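Local coordinates for protein beta-porphyranase A (PDB 4AW7) that cleaves the sulfated red-algal polysaccharide porphyran at its beta-1,4 linkages between galactose and 6-sulfated L-galactose, releasing mostly disaccharides, at residues Gly263-Gly275 with Leu304-Phe317. Residues are numbered along the deposited sequence; the frame is centred on the assembly and turned at random.
With GLA (alpha-D-galactopyranose), chain B; GAL (beta-D-galactopyranose), chain D; L6S (6-O-sulfo-alpha-L-galactopyranose), chain C.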
loop_
_atom_site.group_PDB
_atom_site.type_symbol
_atom_site.label_atom_id
_atom_site.label_comp_id
_atom_site.label_asym_id
_atom_site.label_seq_id
_atom_site.Cartn_x
_atom_site.Cartn_y
_atom_site.Cartn_z
ATOM N N GLY A 263 -5.650 7.297 -19.650
ATOM C CA GLY A 263 -6.975 7.885 -19.524
ATOM C C GLY A 263 -7.715 7.477 -18.278
ATOM O O GLY A 263 -8.821 7.946 -18.037
ATOM N N HIS A 264 -7.110 6.596 -17.466
ATOM C CA HIS A 264 -7.680 6.087 -16.227
ATOM C C HIS A 264 -6.505 5.579 -15.372
ATOM O O HIS A 264 -5.478 5.204 -15.892
ATOM C CB HIS A 264 -8.699 4.963 -16.495
ATOM C CG HIS A 264 -8.181 3.886 -17.379
ATOM N ND1 HIS A 264 -7.589 2.730 -16.914
ATOM C CD2 HIS A 264 -8.194 3.783 -18.730
ATOM C CE1 HIS A 264 -7.252 1.964 -17.946
ATOM N NE2 HIS A 264 -7.591 2.593 -19.058
ATOM N N VAL A 265 -6.709 5.535 -14.069
ATOM C CA VAL A 265 -5.733 4.918 -13.172
ATOM C C VAL A 265 -5.763 3.406 -13.420
ATOM O O VAL A 265 -6.736 2.880 -13.986
ATOM C CB VAL A 265 -6.006 5.265 -11.699
ATOM C CG1 VAL A 265 -5.931 6.800 -11.454
ATOM C CG2 VAL A 265 -7.318 4.688 -11.249
ATOM N N LYS A 266 -4.658 2.727 -13.141
ATOM C CA LYS A 266 -4.654 1.270 -12.991
ATOM C C LYS A 266 -4.440 0.941 -11.518
ATOM O O LYS A 266 -3.800 1.699 -10.777
ATOM C CB LYS A 266 -3.555 0.601 -13.817
ATOM C CG LYS A 266 -3.727 0.832 -15.310
ATOM C CD LYS A 266 -2.860 -0.098 -16.162
ATOM C CE LYS A 266 -3.076 0.086 -17.666
ATOM N NZ LYS A 266 -2.499 -1.007 -18.507
ATOM N N PRO A 267 -4.949 -0.214 -11.087
ATOM C CA PRO A 267 -4.816 -0.551 -9.677
ATOM C C PRO A 267 -3.368 -0.683 -9.216
ATOM O O PRO A 267 -2.480 -1.043 -9.982
ATOM C CB PRO A 267 -5.574 -1.868 -9.554
ATOM C CG PRO A 267 -6.615 -1.768 -10.623
ATOM C CD PRO A 267 -5.834 -1.160 -11.759
ATOM N N LEU A 268 -3.176 -0.426 -7.941
ATOM C CA LEU A 268 -1.931 -0.608 -7.240
ATOM C C LEU A 268 -1.869 -1.925 -6.520
ATOM O O LEU A 268 -2.878 -2.497 -6.131
ATOM C CB LEU A 268 -1.771 0.524 -6.224
ATOM C CG LEU A 268 -1.917 1.913 -6.772
ATOM C CD1 LEU A 268 -1.959 2.918 -5.578
ATOM C CD2 LEU A 268 -0.881 2.292 -7.807
ATOM N N ALA A 269 -0.656 -2.408 -6.288
ATOM C CA ALA A 269 -0.430 -3.555 -5.414
ATOM C C ALA A 269 0.766 -3.240 -4.543
ATOM O O ALA A 269 1.837 -2.886 -5.066
ATOM C CB ALA A 269 -0.197 -4.822 -6.234
ATOM N N ILE A 270 0.593 -3.267 -3.223
ATOM C CA ILE A 270 1.672 -2.993 -2.294
ATOM C C ILE A 270 2.178 -4.342 -1.826
ATOM O O ILE A 270 1.677 -4.927 -0.870
ATOM C CB ILE A 270 1.264 -2.054 -1.129
ATOM C CG1 ILE A 270 0.534 -0.821 -1.653
ATOM C CG2 ILE A 270 2.469 -1.727 -0.260
ATOM C CD1 ILE A 270 1.343 -0.007 -2.723
ATOM N N SER A 271 3.119 -4.888 -2.593
ATOM C CA SER A 271 3.480 -6.289 -2.404
ATOM C C SER A 271 4.337 -6.568 -1.172
ATOM O O SER A 271 4.485 -7.720 -0.782
ATOM C CB SER A 271 4.089 -6.873 -3.696
ATOM O OG SER A 271 5.136 -6.056 -4.158
ATOM N N GLU A 272 4.873 -5.500 -0.551
ATOM C CA GLU A 272 5.465 -5.536 0.785
ATOM C C GLU A 272 5.271 -4.173 1.432
ATOM O O GLU A 272 5.507 -3.165 0.794
ATOM C CB GLU A 272 6.976 -5.778 0.778
ATOM C CG GLU A 272 7.457 -7.029 0.029
ATOM C CD GLU A 272 8.960 -7.100 -0.078
ATOM O OE1 GLU A 272 9.675 -6.419 0.689
ATOM O OE2 GLU A 272 9.465 -7.832 -0.944
ATOM N N PHE A 273 4.860 -4.140 2.687
ATOM C CA PHE A 273 4.939 -2.913 3.476
ATOM C C PHE A 273 5.322 -3.222 4.917
ATOM O O PHE A 273 4.887 -4.216 5.486
ATOM C CB PHE A 273 3.709 -2.018 3.383
ATOM C CG PHE A 273 2.424 -2.543 3.984
ATOM C CD1 PHE A 273 1.557 -3.377 3.252
ATOM C CD2 PHE A 273 2.026 -2.169 5.269
ATOM C CE1 PHE A 273 0.345 -3.773 3.771
ATOM C CE2 PHE A 273 0.793 -2.558 5.767
ATOM C CZ PHE A 273 -0.038 -3.357 5.045
ATOM N N GLY A 274 6.129 -2.367 5.515
ATOM C CA GLY A 274 6.539 -2.591 6.878
ATOM C C GLY A 274 7.630 -1.650 7.328
ATOM O O GLY A 274 7.713 -0.502 6.883
ATOM N N GLY A 275 8.503 -2.168 8.197
ATOM C CA GLY A 275 9.603 -1.413 8.752
ATOM C C GLY A 275 10.889 -2.193 8.630
ATOM O O GLY A 275 10.888 -3.442 8.634
ATOM N N LEU A 304 -3.699 2.840 2.845
ATOM C CA LEU A 304 -4.099 1.857 1.850
ATOM C C LEU A 304 -5.582 1.535 1.917
ATOM O O LEU A 304 -6.193 1.260 0.885
ATOM C CB LEU A 304 -3.233 0.600 1.970
ATOM C CG LEU A 304 -1.731 0.813 1.842
ATOM C CD1 LEU A 304 -0.976 -0.493 1.944
ATOM C CD2 LEU A 304 -1.368 1.601 0.582
ATOM N N MET A 305 -6.213 1.595 3.097
ATOM C CA MET A 305 -7.664 1.448 3.194
ATOM C C MET A 305 -8.401 2.487 2.369
ATOM O O MET A 305 -9.408 2.188 1.715
ATOM C CB MET A 305 -8.112 1.500 4.655
ATOM C CG MET A 305 -7.826 0.180 5.382
ATOM S SD MET A 305 -8.263 0.335 7.120
ATOM C CE MET A 305 -8.289 -1.373 7.595
ATOM N N GLU A 306 -7.879 3.715 2.365
ATOM C CA GLU A 306 -8.457 4.817 1.597
ATOM C C GLU A 306 -8.207 4.690 0.099
ATOM O O GLU A 306 -8.721 5.531 -0.659
ATOM C CB GLU A 306 -7.903 6.136 2.094
ATOM C CG GLU A 306 -8.497 6.573 3.419
ATOM C CD GLU A 306 -9.978 6.916 3.303
ATOM O OE1 GLU A 306 -10.314 7.817 2.515
ATOM O OE2 GLU A 306 -10.818 6.308 3.983
ATOM N N ARG A 307 -7.530 3.652 -0.349
ATOM C CA ARG A 307 -7.288 3.390 -1.754
ATOM C C ARG A 307 -7.960 2.089 -2.236
ATOM O O ARG A 307 -7.622 1.565 -3.301
ATOM C CB ARG A 307 -5.796 3.343 -2.065
ATOM C CG ARG A 307 -5.058 4.613 -1.692
ATOM C CD ARG A 307 -3.650 4.565 -2.182
ATOM N NE ARG A 307 -2.882 5.714 -1.708
ATOM C CZ ARG A 307 -2.544 6.797 -2.407
ATOM N NH1 ARG A 307 -2.823 6.903 -3.697
ATOM N NH2 ARG A 307 -1.876 7.762 -1.796
ATOM N N GLN A 308 -8.887 1.537 -1.447
ATOM C CA GLN A 308 -9.374 0.183 -1.745
ATOM C C GLN A 308 -9.898 0.028 -3.174
ATOM O O GLN A 308 -9.733 -1.021 -3.798
ATOM C CB GLN A 308 -10.450 -0.242 -0.747
ATOM C CG GLN A 308 -10.744 -1.728 -0.812
ATOM C CD GLN A 308 -11.905 -2.108 0.061
ATOM O OE1 GLN A 308 -11.825 -2.041 1.294
ATOM N NE2 GLN A 308 -13.004 -2.542 -0.567
ATOM N N ASP A 309 -10.567 1.057 -3.675
ATOM C CA ASP A 309 -11.132 1.056 -5.008
ATOM C C ASP A 309 -10.099 1.070 -6.109
ATOM O O ASP A 309 -10.451 0.828 -7.274
ATOM C CB ASP A 309 -12.114 2.218 -5.211
ATOM C CG ASP A 309 -11.550 3.579 -4.912
ATOM O OD1 ASP A 309 -10.641 3.731 -4.093
ATOM O OD2 ASP A 309 -12.083 4.559 -5.490
ATOM N N ASN A 310 -8.856 1.365 -5.776
ATOM C CA ASN A 310 -7.740 1.279 -6.719
ATOM C C ASN A 310 -6.588 0.414 -6.212
ATOM O O ASN A 310 -5.429 0.662 -6.542
ATOM C CB ASN A 310 -7.221 2.664 -7.103
ATOM C CG ASN A 310 -6.442 2.624 -8.410
ATOM O OD1 ASN A 310 -6.831 1.930 -9.351
ATOM N ND2 ASN A 310 -5.261 3.302 -8.449
ATOM N N LEU A 311 -6.910 -0.615 -5.437
ATOM C CA LEU A 311 -5.895 -1.464 -4.796
ATOM C C LEU A 311 -6.252 -2.918 -5.046
ATOM O O LEU A 311 -7.285 -3.403 -4.604
ATOM C CB LEU A 311 -5.833 -1.176 -3.303
ATOM C CG LEU A 311 -4.763 -1.987 -2.526
ATOM C CD1 LEU A 311 -3.337 -1.510 -2.822
ATOM C CD2 LEU A 311 -5.058 -1.898 -1.024
ATOM N N PHE A 312 -5.369 -3.640 -5.739
ATOM C CA PHE A 312 -5.566 -5.070 -5.860
ATOM C C PHE A 312 -5.386 -5.835 -4.542
ATOM O O PHE A 312 -6.190 -6.711 -4.170
ATOM C CB PHE A 312 -4.571 -5.700 -6.856
ATOM C CG PHE A 312 -4.883 -5.515 -8.321
ATOM C CD1 PHE A 312 -6.138 -5.618 -8.837
ATOM C CD2 PHE A 312 -3.846 -5.320 -9.219
ATOM C CE1 PHE A 312 -6.379 -5.516 -10.203
ATOM C CE2 PHE A 312 -4.075 -5.217 -10.581
ATOM C CZ PHE A 312 -5.331 -5.325 -11.066
ATOM N N ILE A 313 -4.302 -5.513 -3.854
ATOM C CA ILE A 313 -3.848 -6.266 -2.690
ATOM C C ILE A 313 -2.727 -5.477 -2.032
ATOM O O ILE A 313 -1.996 -4.767 -2.723
ATOM C CB ILE A 313 -3.402 -7.696 -3.085
ATOM C CG1 ILE A 313 -3.236 -8.609 -1.866
ATOM C CG2 ILE A 313 -2.153 -7.672 -3.968
ATOM C CD1 ILE A 313 -3.149 -10.124 -2.186
ATOM N N SER A 314 -2.538 -5.701 -0.745
ATOM C CA SER A 314 -1.396 -5.223 0.012
ATOM C C SER A 314 -0.975 -6.338 0.959
ATOM O O SER A 314 -1.814 -7.132 1.409
ATOM C CB SER A 314 -1.644 -3.908 0.735
ATOM O OG SER A 314 -2.577 -4.014 1.790
ATOM N N ILE A 315 0.308 -6.404 1.261
ATOM C CA ILE A 315 0.890 -7.498 2.045
ATOM C C ILE A 315 1.806 -6.943 3.126
ATOM O O ILE A 315 2.917 -6.490 2.853
ATOM C CB ILE A 315 1.737 -8.445 1.165
ATOM C CG1 ILE A 315 1.012 -8.939 -0.111
ATOM C CG2 ILE A 315 2.262 -9.642 2.010
ATOM C CD1 ILE A 315 -0.098 -9.894 0.088
ATOM N N PRO A 316 1.367 -6.958 4.389
ATOM C CA PRO A 316 2.239 -6.662 5.513
ATOM C C PRO A 316 3.475 -7.579 5.468
ATOM O O PRO A 316 3.324 -8.782 5.238
ATOM C CB PRO A 316 1.304 -7.018 6.718
ATOM C CG PRO A 316 -0.054 -6.840 6.196
ATOM C CD PRO A 316 0.022 -7.357 4.832
ATOM N N PHE A 317 4.660 -7.007 5.653
ATOM C CA PHE A 317 5.870 -7.806 5.567
ATOM C C PHE A 317 6.165 -8.525 6.872
ATOM O O PHE A 317 7.041 -8.120 7.646
ATOM C CB PHE A 317 7.056 -7.014 5.016
ATOM C CG PHE A 317 8.165 -7.902 4.543
ATOM C CD1 PHE A 317 8.025 -8.586 3.346
ATOM C CD2 PHE A 317 9.345 -8.050 5.257
ATOM C CE1 PHE A 317 9.040 -9.363 2.857
ATOM C CE2 PHE A 317 10.361 -8.834 4.733
ATOM C CZ PHE A 317 10.195 -9.488 3.585
HETATM C C1 GLA B . 12.644 -5.852 0.027
HETATM C C2 GLA B . 12.881 -7.342 -0.284
HETATM C C3 GLA B . 12.652 -8.202 0.945
HETATM C C4 GLA B . 13.316 -7.630 2.172
HETATM C C5 GLA B . 12.860 -6.173 2.367
HETATM C C6 GLA B . 13.290 -5.667 3.792
HETATM O O1 GLA B . 11.345 -5.437 0.074
HETATM O O2 GLA B . 12.039 -7.751 -1.410
HETATM O O3 GLA B . 13.223 -9.475 0.799
HETATM O O4 GLA B . 14.749 -7.696 2.033
HETATM O O5 GLA B . 13.374 -5.435 1.166
HETATM O O6 GLA B . 12.172 -5.951 4.743
HETATM C C1 GAL D . 12.644 -5.852 0.027
HETATM C C2 GAL D . 12.881 -7.342 -0.284
HETATM C C3 GAL D . 12.652 -8.202 0.945
HETATM C C4 GAL D . 13.316 -7.630 2.172
HETATM C C5 GAL D . 12.860 -6.173 2.367
HETATM C C6 GAL D . 13.290 -5.667 3.792
HETATM O O1 GAL D . 12.937 -5.085 -1.208
HETATM O O2 GAL D . 12.039 -7.751 -1.410
HETATM O O3 GAL D . 13.223 -9.475 0.799
HETATM O O4 GAL D . 14.749 -7.696 2.033
HETATM O O5 GAL D . 13.374 -5.435 1.166
HETATM O O6 GAL D . 12.172 -5.951 4.743
HETATM O O1S L6S C . 8.754 -14.217 3.350
HETATM O O2S L6S C . 10.305 -14.695 5.195
HETATM O O3S L6S C . 10.517 -15.829 3.026
HETATM C C1 L6S C . 12.515 -10.531 -0.123
HETATM C C2 L6S C . 13.641 -11.400 -0.636
HETATM C C3 L6S C . 14.288 -12.145 0.543
HETATM C C4 L6S C . 13.183 -13.004 1.266
HETATM C C5 L6S C . 12.044 -12.064 1.681
HETATM C C6 L6S C . 10.801 -12.899 2.065
HETATM O O2 L6S C . 14.601 -10.632 -1.388
HETATM O O3 L6S C . 15.373 -12.982 0.116
HETATM O O4 L6S C . 12.718 -13.998 0.339
HETATM O O5 L6S C . 11.552 -11.233 0.624
HETATM O O6 L6S C . 11.044 -13.509 3.323
HETATM S S1 L6S C . 10.076 -14.610 3.763
HETATM O O HOH W 1 8.330 -5.431 8.148
#
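Strands 268-275 and 313-316 run parallel, their axes 4.7 Å apart at closest approach and their N-to-C directions nearly coincident. Six main-chain hydrogen bonds join the segments 263-275 and 304-317, from Leu268 N to Asn310 O at one end to Phe317 N to Phe273 O (2.8 Å) at the other. The pairing of Ile270 with Ser314 and of Phe273 with Pro316 shows a one-residue shift, a beta bulge at Ser271 and Glu272; Ser271 O, buried here, has no hydrogen-bond partner and lies 3.4 Å from Ile315 CB. Upstream, Asn310 ND2 donates to Lys266 O from well above the carbonyl plane, a bent bond (141° at the hydrogen). Pro267 CB sits over the centre of the Phe312 ring, 3.6 Å from its centroid, a CH-pi contact almost on the ring normal.

Both strands belong to the parallel beta-barrel of a (beta/alpha)8-type catalytic domain, and helix 293-305 makes the crossover between them. From the last turn of this helix, Leu304 packs its CD2 3.8 Å from Ile270 CG1 and lays CD1 over one face of the Phe273 ring. Pro316 CA covers the opposite face, 4.0 Å from the centroid; the ring reaches this slot because CG stands between backbone N and carbonyl carbon (chi1 67°).

At the C-terminal ends of the strands lies subsite -1. Glu272, the inferred nucleophile, and Phe317 run side by side, carboxylate and ring planes 25° apart, with Glu272 CD 3.7 Å from Phe317 CE1 and OE1 lying over one face of the ring. Tyr231 OH hydrogen-bonds Glu272 OE1, and Arg69 forms a salt bridge with Glu272 OE2, while Phe317 CE2 comes 3.4 Å from O6 of the galactose (GAL) in subsite -1. Replacing Phe317 by an alanine would probably strip the Glu272 carboxylate of its aromatic neighbour and widen the pocket that Phe317 forms with Tyr231 and Ile276, which contributes to tolerance of methyl-galactose.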